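Local coordinates for conserved hypothetical protein TM0613 (Thermotoga maritima, PDB 1O3U) that is of unknown function but folds as a mostly helical HEPN domain, found here in a two-chain assembly, at residues A[62-67]-A[82-87]. Sequence-based numbering, arbitrary orientation.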
ATOM      1  N   SER A  62      10.253   2.598   7.319  1.00 26.14           N
ATOM      2  CA  SER A  62      10.109   1.266   7.820  1.00 23.96           C
ATOM      3  C   SER A  62       9.238   1.254   9.084  1.00 21.49           C
ATOM      4  O   SER A  62       9.107   2.246   9.778  1.00 20.13           O
ATOM      5  CB  SER A  62      11.486   0.664   8.083  1.00 23.94           C
ATOM      6  OG  SER A  62      12.084   1.226   9.223  1.00 23.81           O
ATOM      7  N   VAL A  63       8.664   0.104   9.360  1.00 20.65           N
ATOM      8  CA  VAL A  63       7.938  -0.108  10.621  1.00 19.95           C
ATOM      9  C   VAL A  63       8.869   0.019  11.809  1.00 18.20           C
ATOM     10  O   VAL A  63       8.495   0.659  12.771  1.00 18.70           O
ATOM     11  CB  VAL A  63       7.197  -1.462  10.637  1.00 20.11           C
ATOM     12  CG1 VAL A  63       6.391  -1.630  11.919  1.00 20.21           C
ATOM     13  CG2 VAL A  63       6.306  -1.531   9.433  1.00 21.86           C
ATOM     14  N   PRO A  64      10.091  -0.534  11.772  1.00 17.95           N
ATOM     15  CA  PRO A  64      11.047  -0.241  12.836  1.00 16.88           C
ATOM     16  C   PRO A  64      11.297   1.249  13.020  1.00 16.28           C
ATOM     17  O   PRO A  64      11.384   1.640  14.175  1.00 16.06           O
ATOM     18  CB  PRO A  64      12.324  -0.955  12.381  1.00 17.40           C
ATOM     19  CG  PRO A  64      11.880  -2.011  11.550  1.00 17.66           C
ATOM     20  CD  PRO A  64      10.674  -1.478  10.804  1.00 17.50           C
ATOM     21  N   ASP A  65      11.335   2.043  11.941  1.00 16.04           N
ATOM     22  CA  ASP A  65      11.535   3.492  12.037  1.00 17.14           C
ATOM     23  C   ASP A  65      10.412   4.090  12.880  1.00 16.82           C
ATOM     24  O   ASP A  65      10.657   4.758  13.871  1.00 17.15           O
ATOM     25  CB  ASP A  65      11.539   4.196  10.660  1.00 17.04           C
ATOM     26  CG  ASP A  65      12.820   4.001   9.883  1.00 20.31           C
ATOM     27  OD1 ASP A  65      13.864   3.645  10.477  1.00 20.85           O
ATOM     28  OD2 ASP A  65      12.862   4.191   8.644  1.00 22.56           O
ATOM     29  N   PHE A  66       9.172   3.821  12.496  1.00 17.48           N
ATOM     30  CA  PHE A  66       8.037   4.457  13.154  1.00 16.76           C
ATOM     31  C   PHE A  66       7.869   3.964  14.599  1.00 15.97           C
ATOM     32  O   PHE A  66       7.603   4.747  15.494  1.00 15.51           O
ATOM     33  CB  PHE A  66       6.749   4.223  12.378  1.00 17.41           C
ATOM     34  CG  PHE A  66       6.789   4.677  10.934  1.00 18.86           C
ATOM     35  CD1 PHE A  66       7.239   5.929  10.582  1.00 21.37           C
ATOM     36  CD2 PHE A  66       6.279   3.857   9.940  1.00 22.09           C
ATOM     37  CE1 PHE A  66       7.232   6.338   9.263  1.00 21.35           C
ATOM     38  CE2 PHE A  66       6.291   4.269   8.608  1.00 24.86           C
ATOM     39  CZ  PHE A  66       6.761   5.514   8.284  1.00 21.97           C
ATOM     40  N   LEU A  67       8.014   2.671  14.842  1.00 16.70           N
ATOM     41  CA  LEU A  67       7.934   2.166  16.240  1.00 16.66           C
ATOM     42  C   LEU A  67       9.024   2.705  17.138  1.00 17.29           C
ATOM     43  O   LEU A  67       8.797   2.954  18.316  1.00 17.99           O
ATOM     44  CB  LEU A  67       7.983   0.640  16.270  1.00 17.18           C
ATOM     45  CG  LEU A  67       6.766  -0.124  15.840  1.00 16.30           C
ATOM     46  CD1 LEU A  67       7.024  -1.595  16.154  1.00 16.64           C
ATOM     47  CD2 LEU A  67       5.475   0.374  16.591  1.00 15.29           C
ATOM     48  N   ASP A  82      10.509  -6.714  17.616  1.00 14.50           N
ATOM     49  CA  ASP A  82      11.011  -7.936  16.976  1.00 14.42           C
ATOM     50  C   ASP A  82      10.216  -8.261  15.704  1.00 13.74           C
ATOM     51  O   ASP A  82      10.793  -8.516  14.661  1.00 13.26           O
ATOM     52  CB  ASP A  82      10.943  -9.151  17.920  1.00 14.99           C
ATOM     53  CG  ASP A  82      12.085  -9.201  18.926  1.00 19.32           C
ATOM     54  OD1 ASP A  82      12.116 -10.154  19.768  1.00 25.11           O
ATOM     55  OD2 ASP A  82      13.000  -8.341  18.944  1.00 21.74           O
ATOM     56  N   HIS A  83       8.899  -8.253  15.802  1.00 12.38           N
ATOM     57  CA  HIS A  83       8.062  -8.518  14.622  1.00 12.98           C
ATOM     58  C   HIS A  83       8.295  -7.488  13.522  1.00 12.33           C
ATOM     59  O   HIS A  83       8.325  -7.822  12.333  1.00 11.65           O
ATOM     60  CB  HIS A  83       6.575  -8.503  14.973  1.00 12.80           C
ATOM     61  CG  HIS A  83       6.153  -9.538  15.968  1.00 13.15           C
ATOM     62  ND1 HIS A  83       6.935 -10.617  16.313  1.00 14.15           N
ATOM     63  CD2 HIS A  83       5.003  -9.664  16.678  1.00 13.03           C
ATOM     64  CE1 HIS A  83       6.304 -11.348  17.216  1.00 15.63           C
ATOM     65  NE2 HIS A  83       5.109 -10.815  17.423  1.00 15.52           N
ATOM     66  N   ALA A  84       8.439  -6.229  13.934  1.00 11.94           N
ATOM     67  CA  ALA A  84       8.629  -5.136  12.999  1.00 12.15           C
ATOM     68  C   ALA A  84       9.902  -5.359  12.215  1.00 12.14           C
ATOM     69  O   ALA A  84       9.953  -5.114  11.032  1.00 11.76           O
ATOM     70  CB  ALA A  84       8.695  -3.826  13.710  1.00 12.48           C
ATOM     71  N   LEU A  85      10.923  -5.849  12.880  1.00 12.74           N
ATOM     72  CA  LEU A  85      12.207  -6.038  12.225  1.00 14.33           C
ATOM     73  C   LEU A  85      12.107  -7.162  11.214  1.00 14.74           C
ATOM     74  O   LEU A  85      12.685  -7.050  10.153  1.00 15.02           O
ATOM     75  CB  LEU A  85      13.299  -6.289  13.240  1.00 14.09           C
ATOM     76  CG  LEU A  85      13.574  -4.974  13.978  1.00 15.31           C
ATOM     77  CD1 LEU A  85      14.174  -5.243  15.361  1.00 18.96           C
ATOM     78  CD2 LEU A  85      14.474  -4.078  13.138  1.00 17.23           C
ATOM     79  N   GLU A  86      11.318  -8.195  11.518  1.00 14.93           N
ATOM     80  CA  GLU A  86      11.075  -9.269  10.571  1.00 16.49           C
ATOM     81  C   GLU A  86      10.293  -8.774   9.355  1.00 16.35           C
ATOM     82  O   GLU A  86      10.554  -9.185   8.222  1.00 16.28           O
ATOM     83  CB  GLU A  86      10.317 -10.415  11.223  1.00 17.91           C
ATOM     84  CG  GLU A  86      11.083 -11.104  12.320  1.00 21.34           C
ATOM     85  CD  GLU A  86      12.088 -12.093  11.789  1.00 26.46           C
ATOM     86  OE1 GLU A  86      11.689 -13.007  11.040  1.00 30.16           O
ATOM     87  OE2 GLU A  86      13.278 -11.951  12.131  1.00 32.61           O
ATOM     88  N   LEU A  87       9.344  -7.881   9.589  1.00 16.12           N
ATOM     89  CA  LEU A  87       8.521  -7.339   8.523  1.00 17.08           C
ATOM     90  C   LEU A  87       9.316  -6.413   7.629  1.00 19.59           C
ATOM     91  O   LEU A  87       9.007  -6.267   6.448  1.00 19.84           O
ATOM     92  CB  LEU A  87       7.377  -6.539   9.114  1.00 17.03           C
ATOM     93  CG  LEU A  87       6.187  -7.342   9.557  1.00 14.94           C
ATOM     94  CD1 LEU A  87       5.372  -6.494  10.565  1.00 16.00           C
ATOM     95  CD2 LEU A  87       5.373  -7.728   8.297  1.00 16.54           C
TER
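A single methyl group, CB of A84, takes part in most of the side-chain contacts between these segments, with V63, P64 and L67 of helix 63-70 gathered around it. CG1 of V63 comes within 3.7 Å of A84 CB, and CD1 of L67 meets the same carbon at 3.7 Å. The V63 branch that touches is the one extended away from the backbone N (chi1 -177°). P64 adds its CD, 4.2 Å from A84 CB, and its CG sits 3.7 Å from A84 O. No hydrogen bond joins the two segments. Further out, the CB of L85 points away from helix 63-70, but the end of the side chain comes nearer and puts CD2 3.7 Å from P64 CG, the two side chains lying at a slant to each other on the exposed margin. The axes of the two short segments approach to 8.9 Å and run roughly antiparallel, at 149°. P64 occupies the first turn of its helix, where a capping box closes the end: D65 N donates to S62 OG at 2.9 Å, and the return bond from S62 N to D65 OD2 is weak. Both helices rest on the long ones of the HEPN domain. V63 also packs on A43 and E44 of helix 32-54 and on I124 of helix 104-132, and L87 of helix 78-88 packs on Y120 and I124 of that same helix 104-132.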